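MccB protein (Escherichia coli, PDB 6OM4) takes part in the biosynthesis of the nucleotide-peptide antibiotic microcin C7, probably as an ATP-using nucleotidyltransferase of the E1-like ThiF family acting on the MccA peptide. Local coordinates at residues G17-V20 / K25-Y28; I126-S131 / E172-E177. One frame throughout, in Å; residues are numbered along the deposited sequence.

Contact 1: residues G17-V20 / K25-Y28; sequences GGLV and KEQY
E26 is the first residue of 25-28 to send a side chain against the other strand. CG stands anti to the backbone N and the chain beyond it is extended, which lays the carboxylate stem across L19, with E26 CD 3.9 Å from L19 CD2. The backbone also closes in here, E26 CA lying 3.6 Å from V20 O. Q27 follows, and its side chain bends at chi2 to reach back along its own segment, where NE2 meets K25 O at 3.2 Å from well above the carbonyl plane. The backbone of Q27 is the centre of the pairing: Q27 N donates to V20 O (2.9 Å) and Q27 O accepts from V20 N (3.0 Å). N-H...O angles of 174° (to V20 O) and 167° (to Q27 O) mark both bonds as nearly straight. Q27 O also takes a CA-H...O contact from L19 CA. Y28 pairs with L19 as a non-hydrogen-bonded pair, and L19 CD2 lies at the ring edge while packing 3.9 Å from Y28 CB. The ring continues past the glycines, where Y28 CD1 comes to 3.4 Å from G18 O, and its hydroxyl bonds to the backbone N of S16. L19 and Y28 thus share one face of the sheet, with the stem of E26 against L19, whereas V20 turns to the other face, against W35, I38 and F71. Strand directions 165° apart and one reciprocal pair of bonds identify an antiparallel beta hairpin, the second and third strands of a three-stranded meander.

Contact 2: residues I126-S131 / E172-E177; sequences IGNHVS and EVIKRE
N128 and S131, one helical turn apart, both meet I174 where two helices of the Rossmann-type ThiF fold lie side by side. The closest CA atoms, those of N128 and I174, are 7.0 Å apart, and no hydrogen bond crosses between the segments. G127, just before N128, belongs to a probable GxGxxG nucleotide-binding pattern. Next comes N128, whose amide nitrogen ND2 lies 3.5 Å from I174 CD1. That amide is held at both ends, ND2 by the carbonyl of G124 and OD1 by the backbone N of L160, so its polar atoms are satisfied although the group is buried against a methyl. It also stands about 4 Å, side chain to side chain, from Q158, an ATP-binding residue. S131 closes the interface. Its hydroxyl turns back along its own helix, OG lying 3.0 Å from G127 O and 3.2 Å from N128 O. I174 serves both neighbours by its branching: CG1 lies anti to the carbonyl carbon (chi1 -60°) and carries CD1 to N128, while the other branch, the methyl CG2, lies 3.6 Å from S131 OG.

Overall arrangement
Contact 1 is complete in the chain before contact 2 begins, and their centres lie 40 Å apart with the middle of the molecule between them and nearest atoms about 22 Å apart. They share no helix, strand or sheet. The hairpin of 17-20 and 27-29 belongs to a small antiparallel sheet with strand 11-14, away from the nucleotide and zinc sites. Helices 125-136 and 170-181 belong instead to the ThiF family region, whose eight-stranded mixed sheet includes the parallel strands 117-121 and 141-146. There the side chain of N128 lies about 7 Å from both the bound adenosine phosphoramidate and pyrophosphate, so contact 2, unlike contact 1, lies close to the nucleotide site without touching the ligands.

Contact 1: residues G17-V20 / K25-Y28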
loop_
_atom_site.group_PDB
_atom_site.type_symbol
_atom_site.label_atom_id
_atom_site.label_comp_id
_atom_site.label_asym_id
_atom_site.label_seq_id
_atom_site.Cartn_x
_atom_site.Cartn_y
_atom_site.Cartn_z
ATOM N N GLY A 17 4.042 -34.370 -6.785
ATOM C CA GLY A 17 5.125 -34.023 -5.877
ATOM C C GLY A 17 4.601 -33.339 -4.620
ATOM O O GLY A 17 3.743 -33.846 -3.891
ATOM N N GLY A 18 5.096 -32.133 -4.400
ATOM C CA GLY A 18 4.725 -31.412 -3.229
ATOM C C GLY A 18 4.901 -29.928 -3.400
ATOM O O GLY A 18 5.491 -29.460 -4.380
ATOM N N LEU A 19 4.404 -29.210 -2.398
ATOM C CA LEU A 19 4.510 -27.817 -2.279
ATOM C C LEU A 19 5.406 -27.453 -1.093
ATOM O O LEU A 19 5.346 -28.069 -0.003
ATOM C CB LEU A 19 3.121 -27.235 -2.053
ATOM C CG LEU A 19 2.159 -27.374 -3.239
ATOM C CD1 LEU A 19 0.744 -27.072 -2.785
ATOM C CD2 LEU A 19 2.540 -26.448 -4.377
ATOM N N VAL A 20 6.203 -26.416 -1.328
ATOM C CA VAL A 20 6.956 -25.777 -0.264
ATOM C C VAL A 20 6.650 -24.281 -0.295
ATOM O O VAL A 20 6.807 -23.607 -1.302
ATOM C CB VAL A 20 8.464 -26.053 -0.407
ATOM C CG1 VAL A 20 9.248 -25.369 0.712
ATOM C CG2 VAL A 20 8.747 -27.545 -0.506
ATOM N N LYS A 25 5.834 -16.834 -3.471
ATOM C CA LYS A 25 7.056 -17.677 -3.587
ATOM C C LYS A 25 6.767 -19.177 -3.397
ATOM O O LYS A 25 7.689 -19.991 -3.379
ATOM C CB LYS A 25 8.104 -17.188 -2.588
ATOM C CG LYS A 25 8.722 -15.869 -3.026
ATOM C CD LYS A 25 9.578 -15.256 -1.979
ATOM C CE LYS A 25 9.707 -13.764 -2.114
ATOM N NZ LYS A 25 8.488 -13.091 -1.614
ATOM N N GLU A 26 5.494 -19.559 -3.319
ATOM C CA GLU A 26 5.160 -20.992 -3.219
ATOM C C GLU A 26 5.773 -21.742 -4.402
ATOM O O GLU A 26 5.704 -21.281 -5.531
ATOM C CB GLU A 26 3.635 -21.152 -3.197
ATOM C CG GLU A 26 3.136 -22.585 -3.330
ATOM C CD GLU A 26 1.719 -22.676 -3.892
ATOM O OE1 GLU A 26 0.824 -22.856 -3.057
ATOM O OE2 GLU A 26 1.535 -22.515 -5.138
ATOM N N GLN A 27 6.429 -22.862 -4.118
ATOM C CA GLN A 27 7.048 -23.682 -5.157
ATOM C C GLN A 27 6.404 -25.060 -5.222
ATOM O O GLN A 27 6.288 -25.766 -4.208
ATOM C CB GLN A 27 8.511 -23.882 -4.819
ATOM C CG GLN A 27 9.285 -22.581 -4.744
ATOM C CD GLN A 27 9.328 -21.926 -6.099
ATOM O OE1 GLN A 27 9.513 -22.597 -7.117
ATOM N NE2 GLN A 27 9.160 -20.611 -6.119
ATOM N N TYR A 28 6.021 -25.461 -6.438
ATOM C CA TYR A 28 5.648 -26.815 -6.702
ATOM C C TYR A 28 6.902 -27.568 -7.144
ATOM O O TYR A 28 7.552 -27.178 -8.141
ATOM C CB TYR A 28 4.536 -26.893 -7.754
ATOM C CG TYR A 28 4.169 -28.293 -8.190
ATOM C CD1 TYR A 28 3.677 -29.231 -7.298
ATOM C CD2 TYR A 28 4.302 -28.690 -9.518
ATOM C CE1 TYR A 28 3.352 -30.524 -7.683
ATOM C CE2 TYR A 28 3.970 -29.976 -9.924
ATOM C CZ TYR A 28 3.489 -30.892 -9.006
ATOM O OH TYR A 28 3.143 -32.159 -9.403
#

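Contact 2: residues I126-S131 / E172-E177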
loop_
_atom_site.group_PDB
_atom_site.type_symbol
_atom_site.label_atom_id
_atom_site.label_comp_id
_atom_site.label_asym_id
_atom_site.label_seq_id
_atom_site.Cartn_x
_atom_site.Cartn_y
_atom_site.Cartn_z
ATOM N N ILE A 126 -11.525 6.320 2.067
ATOM C CA ILE A 126 -10.157 5.901 1.830
ATOM C C ILE A 126 -9.277 6.280 3.022
ATOM O O ILE A 126 -8.476 5.459 3.525
ATOM C CB ILE A 126 -9.629 6.469 0.508
ATOM C CG1 ILE A 126 -10.416 5.915 -0.685
ATOM C CG2 ILE A 126 -8.125 6.282 0.390
ATOM C CD1 ILE A 126 -10.351 4.440 -0.907
ATOM N N GLY A 127 -9.405 7.508 3.493
ATOM C CA GLY A 127 -8.564 7.998 4.569
ATOM C C GLY A 127 -8.686 7.191 5.851
ATOM O O GLY A 127 -7.698 6.937 6.560
ATOM N N ASN A 128 -9.911 6.792 6.206
ATOM C CA ASN A 128 -10.150 5.983 7.359
ATOM C C ASN A 128 -9.330 4.682 7.285
ATOM O O ASN A 128 -8.664 4.303 8.220
ATOM C CB ASN A 128 -11.619 5.584 7.498
ATOM C CG ASN A 128 -12.433 6.484 8.403
ATOM O OD1 ASN A 128 -12.960 6.024 9.415
ATOM N ND2 ASN A 128 -12.602 7.735 8.023
ATOM N N HIS A 129 -9.433 3.986 6.163
ATOM C CA HIS A 129 -8.874 2.670 6.061
ATOM C C HIS A 129 -7.353 2.732 5.948
ATOM O O HIS A 129 -6.676 1.914 6.568
ATOM C CB HIS A 129 -9.482 1.901 4.893
ATOM C CG HIS A 129 -10.684 1.126 5.322
ATOM N ND1 HIS A 129 -11.956 1.653 5.375
ATOM C CD2 HIS A 129 -10.778 -0.121 5.782
ATOM C CE1 HIS A 129 -12.784 0.730 5.836
ATOM N NE2 HIS A 129 -12.087 -0.359 6.101
ATOM N N VAL A 130 -6.834 3.705 5.210
ATOM C CA VAL A 130 -5.372 3.843 5.088
ATOM C C VAL A 130 -4.781 4.217 6.448
ATOM O O VAL A 130 -3.776 3.619 6.868
ATOM C CB VAL A 130 -4.992 4.898 4.019
ATOM C CG1 VAL A 130 -3.497 5.230 4.010
ATOM C CG2 VAL A 130 -5.441 4.452 2.656
ATOM N N SER A 131 -5.340 5.238 7.098
ATOM C CA SER A 131 -4.770 5.721 8.369
ATOM C C SER A 131 -4.640 4.597 9.410
ATOM O O SER A 131 -3.633 4.535 10.115
ATOM C CB SER A 131 -5.513 6.930 8.916
ATOM O OG SER A 131 -6.789 6.575 9.430
ATOM N N GLU A 172 -10.924 14.633 14.381
ATOM C CA GLU A 172 -10.833 14.439 15.813
ATOM C C GLU A 172 -11.193 12.981 16.166
ATOM O O GLU A 172 -10.564 12.378 16.993
ATOM C CB GLU A 172 -11.720 15.432 16.556
ATOM C CG GLU A 172 -13.113 14.929 16.777
ATOM C CD GLU A 172 -13.993 15.902 17.530
ATOM O OE1 GLU A 172 -14.848 16.588 16.879
ATOM O OE2 GLU A 172 -13.799 15.989 18.763
ATOM N N VAL A 173 -12.159 12.384 15.461
ATOM C CA VAL A 173 -12.503 11.022 15.735
ATOM C C VAL A 173 -11.456 10.048 15.181
ATOM O O VAL A 173 -11.115 9.099 15.871
ATOM C CB VAL A 173 -13.912 10.718 15.234
ATOM C CG1 VAL A 173 -14.292 9.275 15.496
ATOM C CG2 VAL A 173 -14.889 11.683 15.874
ATOM N N ILE A 174 -10.961 10.275 13.966
ATOM C CA ILE A 174 -9.854 9.436 13.484
ATOM C C ILE A 174 -8.701 9.476 14.498
ATOM O O ILE A 174 -8.180 8.411 14.887
ATOM C CB ILE A 174 -9.391 9.796 12.066
ATOM C CG1 ILE A 174 -10.552 9.622 11.086
ATOM C CG2 ILE A 174 -8.173 8.963 11.703
ATOM C CD1 ILE A 174 -10.185 9.623 9.637
ATOM N N LYS A 175 -8.310 10.672 14.953
ATOM C CA LYS A 175 -7.188 10.765 15.871
ATOM C C LYS A 175 -7.467 9.930 17.124
ATOM O O LYS A 175 -6.613 9.190 17.599
ATOM C CB LYS A 175 -6.886 12.212 16.270
ATOM C CG LYS A 175 -5.837 12.313 17.362
ATOM C CD LYS A 175 -5.370 13.694 17.598
ATOM C CE LYS A 175 -4.199 13.726 18.559
ATOM N NZ LYS A 175 -4.085 15.068 19.164
ATOM N N ARG A 176 -8.680 10.056 17.688
ATOM C CA ARG A 176 -9.005 9.330 18.939
ATOM C C ARG A 176 -8.864 7.817 18.690
ATOM O O ARG A 176 -8.269 7.097 19.457
ATOM C CB ARG A 176 -10.415 9.711 19.412
ATOM C CG ARG A 176 -10.957 8.890 20.571
ATOM C CD ARG A 176 -12.448 9.099 20.781
ATOM N NE ARG A 176 -13.261 8.238 19.927
ATOM C CZ ARG A 176 -14.435 8.552 19.389
ATOM N NH1 ARG A 176 -14.955 9.765 19.531
ATOM N NH2 ARG A 176 -15.093 7.652 18.683
ATOM N N GLU A 177 -9.395 7.360 17.560
ATOM C CA GLU A 177 -9.466 5.934 17.268
ATOM C C GLU A 177 -8.086 5.353 16.909
ATOM O O GLU A 177 -7.821 4.213 17.209
ATOM C CB GLU A 177 -10.541 5.712 16.203
ATOM C CG GLU A 177 -11.931 5.976 16.759
ATOM C CD GLU A 177 -12.336 5.118 17.952
ATOM O OE1 GLU A 177 -12.049 3.882 17.960
ATOM O OE2 GLU A 177 -12.944 5.707 18.900
#